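Local coordinates for uncharacterized protein (Parabacteroides merdae ATCC 43184, PDB 4OPW), which is of unknown function but is a putative adhesin that probably serves in cell adhesion, at residues T13-I18 with T40-I45; D20-K25 with Q60-T65; Y34-S39 with S85-E90; D108-N113 with G129-N134. One frame throughout, in Å; residues are numbered along the deposited sequence.

The four contacts follow the chain through a repetitive all-beta fold. Interactions 1, 2 and 3 crowd one end. Their segments alternate in sequence, so their contacts interlace along the chain. Interaction 1 touches interaction 2 where I18 CD1 packs 3.9 Å from L64 CD1. Interactions 2 and 3 have centres about 11 Å apart and are probably joined by hydrogen bonds, N22 O to K89 N at 2.7 Å and I24 N to E90 O at 3.0 Å. K89 also turns to interaction 4, its O 2.9 Å from K111 N in a probable hydrogen bond. Interactions 1 and 4 lie farthest apart, about 26 Å between centres. Interactions 2 and 4 share a sheet.

Interaction 1: residues T13-I18 with T40-I45; sequences TKKITI and TPHIEI
K14 faces I45, and I16 faces I43, as the two hydrogen-bonded pairs of an antiparallel strand pair. The backbone bonds are straight: I16 N to I43 O is 3.0 Å, and I43 N to I16 O is 2.9 Å. A further bond joins I18 N to P41 O at 3.1 Å. There the donor stands well above the carbonyl plane, 49° out of it.

The apolar contacts gather on the face of I16 and I43. I16 and I43 lie side by side, with CG1 of I16 3.6 Å from CG2 of I43. I18 crosses I43 and also covers P41, its CG2 3.6 Å from P41 CB. CG1 of I18 is anti to the backbone N (chi1 -167°), which carries CD1 over to I43 CD1. I57 and T83 pack on both I18 and I43.

The face of K15 and E44 is polar. The extended K15 chain passes H42, with CE 3.8 Å from H42 CB. Its NZ remains 4.6 Å from E44 OE2, beyond a salt bridge. Two waters bridge these groups, one bound weakly by E44 OE1. T13 CG2 rests against E44 CG at 3.4 Å, while T13 OG1 bonds to T46.

Strand 42-46 continues the sheet to strand 80-85. The arrangement is a regular antiparallel strand pair, here at the surface near the N-terminal end of the fold.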
# COMPACT_ATOMS: atom_id res chain seq x y z
N THR A 13 -14.46 18.50 -13.48
CA THR A 13 -14.51 17.05 -13.47
C THR A 13 -15.02 16.52 -14.81
O THR A 13 -16.00 17.03 -15.34
CB THR A 13 -15.36 16.58 -12.29
OG1 THR A 13 -14.83 17.12 -11.08
CG2 THR A 13 -15.42 15.08 -12.18
N LYS A 14 -14.31 15.52 -15.37
CA LYS A 14 -14.70 14.82 -16.59
C LYS A 14 -14.77 13.33 -16.30
O LYS A 14 -13.86 12.77 -15.69
CB LYS A 14 -13.74 15.10 -17.74
CG LYS A 14 -13.79 16.55 -18.25
CD LYS A 14 -12.85 16.74 -19.43
CE LYS A 14 -12.72 18.18 -19.87
NZ LYS A 14 -13.95 18.68 -20.53
N LYS A 15 -15.85 12.69 -16.78
CA LYS A 15 -16.10 11.28 -16.57
C LYS A 15 -16.22 10.58 -17.93
O LYS A 15 -17.02 10.99 -18.78
CB LYS A 15 -17.35 11.08 -15.72
CG LYS A 15 -17.62 9.61 -15.37
CD LYS A 15 -18.87 9.49 -14.52
CE LYS A 15 -18.95 8.16 -13.82
NZ LYS A 15 -19.93 8.18 -12.70
N ILE A 16 -15.44 9.53 -18.11
CA ILE A 16 -15.47 8.77 -19.36
C ILE A 16 -15.48 7.29 -19.02
O ILE A 16 -15.19 6.90 -17.88
CB ILE A 16 -14.29 9.13 -20.33
CG1 ILE A 16 -12.91 8.78 -19.70
CG2 ILE A 16 -14.36 10.62 -20.81
CD1 ILE A 16 -11.69 8.83 -20.64
N THR A 17 -15.76 6.45 -20.03
CA THR A 17 -15.67 5.01 -19.83
C THR A 17 -14.20 4.65 -19.84
O THR A 17 -13.37 5.41 -20.40
CB THR A 17 -16.46 4.26 -20.92
OG1 THR A 17 -15.95 4.67 -22.19
CG2 THR A 17 -17.97 4.52 -20.81
N ILE A 18 -13.86 3.53 -19.21
CA ILE A 18 -12.49 3.04 -19.20
C ILE A 18 -12.47 1.55 -19.51
O ILE A 18 -13.40 0.83 -19.13
CB ILE A 18 -11.78 3.38 -17.86
CG1 ILE A 18 -10.24 3.17 -17.95
CG2 ILE A 18 -12.40 2.63 -16.65
CD1 ILE A 18 -9.43 3.63 -16.68
N THR A 40 -20.19 -1.20 -15.08
CA THR A 40 -19.48 -0.68 -16.26
C THR A 40 -18.32 0.23 -15.80
O THR A 40 -18.57 1.24 -15.14
CB THR A 40 -20.44 0.08 -17.19
OG1 THR A 40 -21.49 -0.80 -17.57
CG2 THR A 40 -19.73 0.62 -18.45
N PRO A 41 -17.05 -0.09 -16.11
CA PRO A 41 -15.97 0.74 -15.60
C PRO A 41 -15.93 2.14 -16.21
O PRO A 41 -16.08 2.33 -17.43
CB PRO A 41 -14.70 -0.05 -15.94
CG PRO A 41 -15.18 -1.47 -16.11
CD PRO A 41 -16.53 -1.30 -16.77
N HIS A 42 -15.77 3.11 -15.31
CA HIS A 42 -15.59 4.52 -15.64
C HIS A 42 -14.37 5.07 -14.94
O HIS A 42 -13.90 4.49 -13.94
CB HIS A 42 -16.83 5.35 -15.26
CG HIS A 42 -18.02 5.12 -16.14
ND1 HIS A 42 -18.95 4.14 -15.85
CD2 HIS A 42 -18.40 5.76 -17.27
CE1 HIS A 42 -19.86 4.20 -16.81
NE2 HIS A 42 -19.57 5.15 -17.70
N ILE A 43 -13.86 6.20 -15.45
CA ILE A 43 -12.79 6.95 -14.81
C ILE A 43 -13.24 8.41 -14.75
O ILE A 43 -13.69 8.97 -15.76
CB ILE A 43 -11.38 6.74 -15.42
CG1 ILE A 43 -10.28 7.42 -14.55
CG2 ILE A 43 -11.30 7.13 -16.91
CD1 ILE A 43 -8.87 6.83 -14.73
N GLU A 44 -13.17 8.99 -13.56
CA GLU A 44 -13.56 10.36 -13.31
C GLU A 44 -12.32 11.12 -12.86
O GLU A 44 -11.66 10.73 -11.89
CB GLU A 44 -14.67 10.36 -12.24
CG GLU A 44 -15.39 11.68 -12.08
CD GLU A 44 -16.62 11.57 -11.20
OE1 GLU A 44 -16.50 11.08 -10.06
OE2 GLU A 44 -17.70 12.01 -11.65
N ILE A 45 -11.98 12.19 -13.61
CA ILE A 45 -10.80 13.03 -13.37
C ILE A 45 -11.21 14.42 -12.97
O ILE A 45 -11.96 15.08 -13.70
CB ILE A 45 -9.87 13.10 -14.64
CG1 ILE A 45 -9.47 11.72 -15.19
CG2 ILE A 45 -8.62 14.02 -14.42
CD1 ILE A 45 -8.56 10.85 -14.26
O HOH W 1 -17.46 8.39 -10.82
O HOH W 2 -20.25 10.75 -11.02

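Interaction 2: residues D20-K25 with Q60-T65; sequences DFNAIK and QDRVLT
F21 and L64 form the tight part of this contact. L64 CD2 sits over the centre of the F21 ring, 3.8 Å from the centroid and 8° off the ring normal, a CH-pi contact. L64 CB lies over the same face, 3.8 Å from F21 CG. F21 CG lies between the backbone N and the carbonyl carbon (chi1 64°), which puts the ring beside L64; chi2 near 90° turns its face to that side chain. Both residues are buried. Y34 and T83 also pack on F21, and F32 and I57 on L64.

Backbone bonds run alongside. R62 O receives N22 N at 2.8 Å, and A23 N weakly. A23 O then takes L64 N at 2.8 Å, and L64 O takes K25 N.

The face of A23, V63, K25 and T65 is looser. A23 CB only approaches V63 CG2, at 4.0 Å. K25 CB lies near T65 OG1, but the extended K25 chain leads away. At the turn, R62 is exposed to solvent. One end of the N22 amide lies over its guanidinium, offset toward the rim.

A type I' turn from Q60 to V63 joins strands 55-60 and 63-66 as a hairpin. Strand 63-66 then runs parallel to strand 23-27, the start of the long run of parallel strands in this fold.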
# COMPACT_ATOMS: atom_id res chain seq x y z
N ASP A 20 -10.85 -2.46 -19.34
CA ASP A 20 -10.56 -3.32 -18.20
C ASP A 20 -9.11 -3.21 -17.77
O ASP A 20 -8.19 -3.23 -18.61
CB ASP A 20 -10.86 -4.80 -18.58
CG ASP A 20 -12.32 -5.17 -18.71
OD1 ASP A 20 -13.18 -4.31 -18.45
OD2 ASP A 20 -12.60 -6.34 -19.08
N PHE A 21 -8.89 -3.09 -16.46
CA PHE A 21 -7.55 -3.11 -15.87
C PHE A 21 -7.58 -3.96 -14.61
O PHE A 21 -8.63 -4.03 -13.96
CB PHE A 21 -7.00 -1.69 -15.58
CG PHE A 21 -7.78 -0.90 -14.56
CD1 PHE A 21 -7.48 -0.98 -13.20
CD2 PHE A 21 -8.83 -0.07 -14.96
CE1 PHE A 21 -8.23 -0.28 -12.25
CE2 PHE A 21 -9.56 0.67 -14.01
CZ PHE A 21 -9.26 0.55 -12.66
N ASN A 22 -6.45 -4.57 -14.24
CA ASN A 22 -6.40 -5.35 -12.99
C ASN A 22 -5.16 -4.92 -12.16
O ASN A 22 -4.84 -5.54 -11.14
CB ASN A 22 -6.39 -6.88 -13.28
CG ASN A 22 -5.20 -7.36 -14.07
OD1 ASN A 22 -4.23 -6.62 -14.31
ND2 ASN A 22 -5.25 -8.62 -14.51
N ALA A 23 -4.47 -3.86 -12.62
CA ALA A 23 -3.27 -3.35 -11.97
C ALA A 23 -3.20 -1.87 -12.17
O ALA A 23 -3.63 -1.35 -13.22
CB ALA A 23 -2.02 -4.05 -12.52
N ILE A 24 -2.69 -1.15 -11.15
CA ILE A 24 -2.62 0.30 -11.18
C ILE A 24 -1.19 0.77 -10.89
O ILE A 24 -0.54 0.24 -9.98
CB ILE A 24 -3.62 0.92 -10.14
CG1 ILE A 24 -5.09 0.54 -10.44
CG2 ILE A 24 -3.46 2.47 -10.05
CD1 ILE A 24 -6.11 0.79 -9.25
N LYS A 25 -0.73 1.78 -11.63
CA LYS A 25 0.58 2.41 -11.42
C LYS A 25 0.45 3.91 -11.59
O LYS A 25 -0.09 4.38 -12.59
CB LYS A 25 1.63 1.83 -12.38
CG LYS A 25 3.05 2.33 -12.18
CD LYS A 25 3.99 1.57 -13.12
CE LYS A 25 5.41 2.08 -13.11
NZ LYS A 25 6.26 1.35 -14.09
N GLN A 60 -2.08 -0.82 -20.69
CA GLN A 60 -1.22 -1.74 -21.45
C GLN A 60 -1.21 -3.06 -20.73
O GLN A 60 -0.88 -3.09 -19.54
CB GLN A 60 0.22 -1.17 -21.59
CG GLN A 60 0.35 0.15 -22.36
CD GLN A 60 -0.13 0.08 -23.79
OE1 GLN A 60 0.08 -0.91 -24.50
NE2 GLN A 60 -0.77 1.14 -24.25
N ASP A 61 -1.66 -4.14 -21.39
CA ASP A 61 -1.71 -5.49 -20.80
C ASP A 61 -2.43 -5.45 -19.41
O ASP A 61 -1.94 -5.99 -18.42
CB ASP A 61 -0.27 -6.07 -20.68
CG ASP A 61 -0.17 -7.51 -20.21
OD1 ASP A 61 -1.09 -8.30 -20.51
OD2 ASP A 61 0.83 -7.84 -19.51
N ARG A 62 -3.60 -4.77 -19.39
CA ARG A 62 -4.49 -4.58 -18.23
C ARG A 62 -3.82 -3.80 -17.06
O ARG A 62 -4.36 -3.79 -15.95
CB ARG A 62 -5.09 -5.92 -17.74
CG ARG A 62 -6.13 -6.47 -18.73
CD ARG A 62 -6.64 -7.85 -18.34
NE ARG A 62 -5.60 -8.87 -18.43
CZ ARG A 62 -5.67 -10.08 -17.90
NH1 ARG A 62 -6.75 -10.45 -17.22
NH2 ARG A 62 -4.66 -10.93 -18.03
N VAL A 63 -2.70 -3.10 -17.33
CA VAL A 63 -2.05 -2.24 -16.33
C VAL A 63 -2.45 -0.81 -16.63
O VAL A 63 -2.15 -0.29 -17.71
CB VAL A 63 -0.51 -2.39 -16.27
CG1 VAL A 63 0.10 -1.47 -15.21
CG2 VAL A 63 -0.12 -3.86 -16.03
N LEU A 64 -3.13 -0.18 -15.68
CA LEU A 64 -3.53 1.21 -15.83
C LEU A 64 -2.47 2.14 -15.25
O LEU A 64 -2.08 2.00 -14.09
CB LEU A 64 -4.90 1.44 -15.12
CG LEU A 64 -5.29 2.93 -14.89
CD1 LEU A 64 -5.60 3.66 -16.22
CD2 LEU A 64 -6.51 3.03 -13.97
N THR A 65 -2.02 3.10 -16.07
CA THR A 65 -1.12 4.18 -15.65
C THR A 65 -1.89 5.50 -15.76
O THR A 65 -2.55 5.74 -16.77
CB THR A 65 0.20 4.23 -16.46
OG1 THR A 65 0.92 3.02 -16.22
CG2 THR A 65 1.10 5.41 -16.05

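Interaction 3: residues Y34-S39 with S85-E90; sequences YEQSES and SKWLKE
Y34 OH donates to S85 OG at 2.7 Å, and S85 OG passes a hydrogen bond on to W87 O, also at 2.7 Å. The serine thus links the tyrosine to the backbone two residues further on. This is the end of a parallel strand pair, 31-36 beside 80-85, in a protein whose family belongs to the pectate-lyase-like clan, consistent with a parallel beta-helix-like stack. S85 OG lies at the edge of the Y34 ring, in its plane. Q36 makes the other strong side-chain bond: in the conformer described, NE2 donates a hydrogen bond to K86 O at 2.8 Å, with the acceptor nearly in the amide plane. The extended Q36 chain, with CG anti to the backbone N (chi1 -165°), carries the amide across to the K86 carbonyl. Its OE1 is held by K106 N, so both ends of the amide are bonded in this conformer.

The last bridge of the strand pair is Q36 with S85. S85 N reaches E35 O weakly. S37 N bonds to S85 O at 3.0 Å. Beyond it the chains leave the strands for loops, and S37 OG bonds to N84.

At the solvent-exposed side, E38 and K86 meet through water. Their charged atoms stay 4.5 Å apart, E38 OE2 to K86 NZ, and two waters connect the groups, one of them weakly bound at E38 OE1.

Inward, Y34 and L88 come from opposite directions. L105 also packs on Y34. L88 CB is 3.5 Å from Y34 OH, and L88 CD2 lies over one face of the ring, offset toward the rim, 3.7 Å from Y34 CE2.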
# COMPACT_ATOMS: atom_id res chain seq x y z
N TYR A 34 -10.48 4.16 -5.53
CA TYR A 34 -10.78 2.93 -6.24
C TYR A 34 -11.87 2.12 -5.59
O TYR A 34 -11.96 2.03 -4.36
CB TYR A 34 -9.48 2.05 -6.34
CG TYR A 34 -9.73 0.68 -6.93
CD1 TYR A 34 -9.80 0.50 -8.31
CD2 TYR A 34 -9.97 -0.43 -6.11
CE1 TYR A 34 -10.14 -0.74 -8.86
CE2 TYR A 34 -10.31 -1.66 -6.65
CZ TYR A 34 -10.38 -1.82 -8.02
OH TYR A 34 -10.72 -3.05 -8.52
N GLU A 35 -12.68 1.47 -6.43
CA GLU A 35 -13.69 0.54 -5.96
C GLU A 35 -13.67 -0.70 -6.85
O GLU A 35 -13.49 -0.59 -8.07
CB GLU A 35 -15.09 1.18 -5.91
CG GLU A 35 -15.31 2.05 -4.68
CD GLU A 35 -16.60 2.84 -4.64
OE1 GLU A 35 -17.66 2.28 -5.01
OE2 GLU A 35 -16.57 4.01 -4.20
N GLN A 36 -13.79 -1.86 -6.24
CA GLN A 36 -13.85 -3.14 -6.95
C GLN A 36 -15.33 -3.47 -7.15
O GLN A 36 -16.08 -3.58 -6.17
CB GLN A 36 -13.10 -4.26 -6.21
CG GLN A 36 -12.85 -5.49 -7.11
CD GLN A 36 -12.35 -6.73 -6.39
OE1 GLN A 36 -11.91 -6.68 -5.24
NE2 GLN A 36 -12.37 -7.87 -7.07
N SER A 37 -15.77 -3.57 -8.42
CA SER A 37 -17.17 -3.84 -8.72
C SER A 37 -17.33 -4.41 -10.12
O SER A 37 -16.43 -4.27 -10.94
CB SER A 37 -18.01 -2.57 -8.60
OG SER A 37 -17.75 -1.68 -9.68
N GLU A 38 -18.53 -4.95 -10.39
CA GLU A 38 -18.90 -5.52 -11.69
C GLU A 38 -19.57 -4.48 -12.61
O GLU A 38 -19.85 -4.79 -13.77
CB GLU A 38 -19.83 -6.71 -11.49
CG GLU A 38 -19.08 -7.93 -10.97
CD GLU A 38 -19.89 -9.21 -10.98
OE1 GLU A 38 -20.85 -9.31 -11.77
OE2 GLU A 38 -19.52 -10.14 -10.23
N SER A 39 -19.82 -3.25 -12.10
CA SER A 39 -20.43 -2.12 -12.80
C SER A 39 -19.56 -1.69 -13.99
O SER A 39 -18.33 -1.78 -13.90
CB SER A 39 -20.57 -0.93 -11.85
OG SER A 39 -21.43 -1.21 -10.76
N SER A 85 -12.90 -1.36 -11.24
CA SER A 85 -12.61 -2.51 -12.08
C SER A 85 -13.15 -3.75 -11.41
O SER A 85 -13.38 -3.75 -10.20
CB SER A 85 -11.11 -2.64 -12.33
OG SER A 85 -10.42 -3.10 -11.18
N LYS A 86 -13.33 -4.82 -12.18
CA LYS A 86 -13.83 -6.06 -11.61
C LYS A 86 -12.76 -6.75 -10.74
O LYS A 86 -13.08 -7.39 -9.73
CB LYS A 86 -14.31 -6.98 -12.74
CG LYS A 86 -14.98 -8.25 -12.25
CD LYS A 86 -15.72 -9.00 -13.37
CE LYS A 86 -16.15 -10.35 -12.85
NZ LYS A 86 -16.98 -11.09 -13.86
N TRP A 87 -11.51 -6.66 -11.16
CA TRP A 87 -10.38 -7.31 -10.52
C TRP A 87 -9.24 -6.33 -10.23
O TRP A 87 -9.02 -5.39 -10.99
CB TRP A 87 -9.85 -8.44 -11.42
CG TRP A 87 -10.88 -9.45 -11.79
CD1 TRP A 87 -11.51 -9.59 -12.99
CD2 TRP A 87 -11.44 -10.45 -10.92
NE1 TRP A 87 -12.41 -10.63 -12.94
CE2 TRP A 87 -12.39 -11.17 -11.68
CE3 TRP A 87 -11.24 -10.79 -9.57
CZ2 TRP A 87 -13.12 -12.25 -11.14
CZ3 TRP A 87 -11.94 -11.87 -9.05
CH2 TRP A 87 -12.89 -12.57 -9.82
N LEU A 88 -8.50 -6.60 -9.14
CA LEU A 88 -7.32 -5.80 -8.80
C LEU A 88 -6.27 -6.71 -8.16
O LEU A 88 -6.49 -7.25 -7.08
CB LEU A 88 -7.63 -4.62 -7.89
CG LEU A 88 -6.45 -3.68 -7.59
CD1 LEU A 88 -6.02 -2.91 -8.85
CD2 LEU A 88 -6.76 -2.76 -6.44
N LYS A 89 -5.14 -6.90 -8.84
CA LYS A 89 -4.09 -7.78 -8.30
C LYS A 89 -2.86 -6.98 -7.85
O LYS A 89 -2.00 -7.54 -7.15
CB LYS A 89 -3.69 -8.87 -9.34
CG LYS A 89 -2.90 -8.30 -10.55
CD LYS A 89 -2.46 -9.39 -11.52
CE LYS A 89 -1.62 -8.80 -12.62
NZ LYS A 89 -1.14 -9.85 -13.54
N GLU A 90 -2.74 -5.72 -8.26
CA GLU A 90 -1.53 -4.96 -7.94
C GLU A 90 -1.73 -3.47 -7.96
O GLU A 90 -2.44 -2.94 -8.81
CB GLU A 90 -0.45 -5.32 -8.99
CG GLU A 90 0.92 -4.69 -8.86
CD GLU A 90 1.75 -5.08 -10.06
OE1 GLU A 90 2.10 -6.28 -10.16
OE2 GLU A 90 1.90 -4.25 -10.98
O HOH W 3 -18.60 -12.31 -11.79
O HOH W 4 -19.32 -9.42 -14.11

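Interaction 4: residues D108-N113 with G129-N134; sequences DELKIN and GKLDLN
I112 N donates to D132 O at 2.8 Å, the shortest sound polar bond across these two parallel strands. L110 O receives D132 N at 2.9 Å, so D132 is held through both its N and its O. The same pattern continues on either side, with L110 N bonded to K130 O and N134 N to I112 O. Near the corner where each chain turns, K130 N bonds to D108 O at 3.0 Å in a more bent geometry. The strand axes are almost parallel, 2° apart, and residues pair in strict sequence from D108 with G129 to N113 with N134.

Paired side chains lie side by side, pointing the same way. On the buried face L131 CD1 leans back to L110 CB at 3.9 Å, and L133 CD2 approaches I112 CB at 4.1 Å. With chi2 near 60° on an extended first torsion, L131 swings CD1 back to L110.

The opposite face is polar. K111 CD lies 3.6 Å from D132 OD2, but its bent end leads away, toward a weak, long ion pair with E90. N134 ND2 bonds to D132 OD1 at 3.0 Å, meeting it from above the carboxylate plane. E109, in the conformer described, runs alongside K130. K130 NZ has a weak, long ion pair with E152.

Strand 109-114 lies between strands 90-94 and 130-136, and strand 150-156 follows next in the sheet. Against the leucines and I112, strands 119-122, 126-128 and 139-147 supply V120, V126 and M141, filling the interior of the beta-solenoid-like stack.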
# COMPACT_ATOMS: atom_id res chain seq x y z
N ASP A 108 -7.04 -13.91 -5.86
CA ASP A 108 -6.00 -14.86 -5.48
C ASP A 108 -4.83 -14.15 -4.80
O ASP A 108 -4.29 -14.65 -3.81
CB ASP A 108 -5.48 -15.61 -6.73
CG ASP A 108 -6.46 -16.56 -7.40
OD1 ASP A 108 -7.46 -16.95 -6.75
OD2 ASP A 108 -6.24 -16.90 -8.58
N GLU A 109 -4.44 -12.97 -5.33
CA GLU A 109 -3.30 -12.22 -4.81
C GLU A 109 -3.50 -10.72 -4.93
O GLU A 109 -4.05 -10.24 -5.92
CB GLU A 109 -2.02 -12.62 -5.57
CG GLU A 109 -1.51 -14.03 -5.29
CD GLU A 109 -0.22 -14.47 -5.95
OE1 GLU A 109 0.68 -13.63 -6.12
OE2 GLU A 109 -0.10 -15.68 -6.26
N LEU A 110 -2.99 -9.98 -3.94
CA LEU A 110 -2.97 -8.53 -3.99
C LEU A 110 -1.58 -8.09 -3.54
O LEU A 110 -1.16 -8.39 -2.42
CB LEU A 110 -4.09 -7.87 -3.16
CG LEU A 110 -4.08 -6.33 -3.16
CD1 LEU A 110 -4.15 -5.74 -4.61
CD2 LEU A 110 -5.18 -5.79 -2.28
N LYS A 111 -0.87 -7.43 -4.45
CA LYS A 111 0.47 -6.91 -4.18
C LYS A 111 0.44 -5.40 -4.23
O LYS A 111 -0.05 -4.81 -5.19
CB LYS A 111 1.47 -7.48 -5.20
CG LYS A 111 2.89 -6.90 -5.12
CD LYS A 111 3.88 -7.70 -5.99
CE LYS A 111 3.65 -7.54 -7.50
NZ LYS A 111 4.25 -8.64 -8.31
N ILE A 112 0.92 -4.75 -3.16
CA ILE A 112 0.97 -3.30 -3.10
C ILE A 112 2.38 -2.83 -2.79
O ILE A 112 3.00 -3.31 -1.82
CB ILE A 112 -0.03 -2.74 -2.06
CG1 ILE A 112 -1.46 -3.27 -2.39
CG2 ILE A 112 0.00 -1.18 -2.02
CD1 ILE A 112 -2.53 -2.80 -1.51
N ASN A 113 2.91 -1.93 -3.63
CA ASN A 113 4.22 -1.31 -3.44
C ASN A 113 4.00 0.19 -3.26
O ASN A 113 3.56 0.85 -4.20
CB ASN A 113 5.16 -1.60 -4.62
CG ASN A 113 5.47 -3.07 -4.84
OD1 ASN A 113 5.33 -3.92 -3.96
ND2 ASN A 113 5.93 -3.40 -6.04
N GLY A 129 -5.84 -14.75 -1.23
CA GLY A 129 -5.00 -15.90 -0.93
C GLY A 129 -3.64 -15.46 -0.43
O GLY A 129 -3.11 -16.02 0.53
N LYS A 130 -3.07 -14.43 -1.05
CA LYS A 130 -1.77 -13.90 -0.67
C LYS A 130 -1.80 -12.38 -0.68
O LYS A 130 -2.26 -11.78 -1.66
CB LYS A 130 -0.69 -14.43 -1.63
CG LYS A 130 0.74 -14.00 -1.30
CD LYS A 130 1.65 -14.39 -2.45
CE LYS A 130 3.10 -14.19 -2.12
NZ LYS A 130 3.97 -14.68 -3.22
N LEU A 131 -1.35 -11.75 0.42
CA LEU A 131 -1.32 -10.28 0.54
C LEU A 131 0.13 -9.88 0.71
O LEU A 131 0.78 -10.29 1.66
CB LEU A 131 -2.21 -9.79 1.70
CG LEU A 131 -2.41 -8.26 1.85
CD1 LEU A 131 -3.06 -7.63 0.59
CD2 LEU A 131 -3.27 -7.96 3.08
N ASP A 132 0.66 -9.16 -0.27
CA ASP A 132 2.07 -8.80 -0.33
C ASP A 132 2.23 -7.29 -0.30
O ASP A 132 2.03 -6.60 -1.31
CB ASP A 132 2.67 -9.45 -1.58
CG ASP A 132 4.13 -9.15 -1.87
OD1 ASP A 132 4.79 -8.55 -1.00
OD2 ASP A 132 4.60 -9.54 -2.95
N LEU A 133 2.62 -6.76 0.88
CA LEU A 133 2.72 -5.33 1.13
C LEU A 133 4.15 -4.89 1.29
O LEU A 133 4.92 -5.49 2.05
CB LEU A 133 1.92 -4.98 2.38
CG LEU A 133 0.48 -5.54 2.46
CD1 LEU A 133 -0.18 -5.18 3.78
CD2 LEU A 133 -0.38 -5.03 1.30
N ASN A 134 4.52 -3.85 0.54
CA ASN A 134 5.88 -3.32 0.54
C ASN A 134 5.86 -1.82 0.67
O ASN A 134 5.14 -1.14 -0.07
CB ASN A 134 6.60 -3.72 -0.75
CG ASN A 134 6.59 -5.22 -0.98
OD1 ASN A 134 7.46 -5.92 -0.49
ND2 ASN A 134 5.54 -5.74 -1.65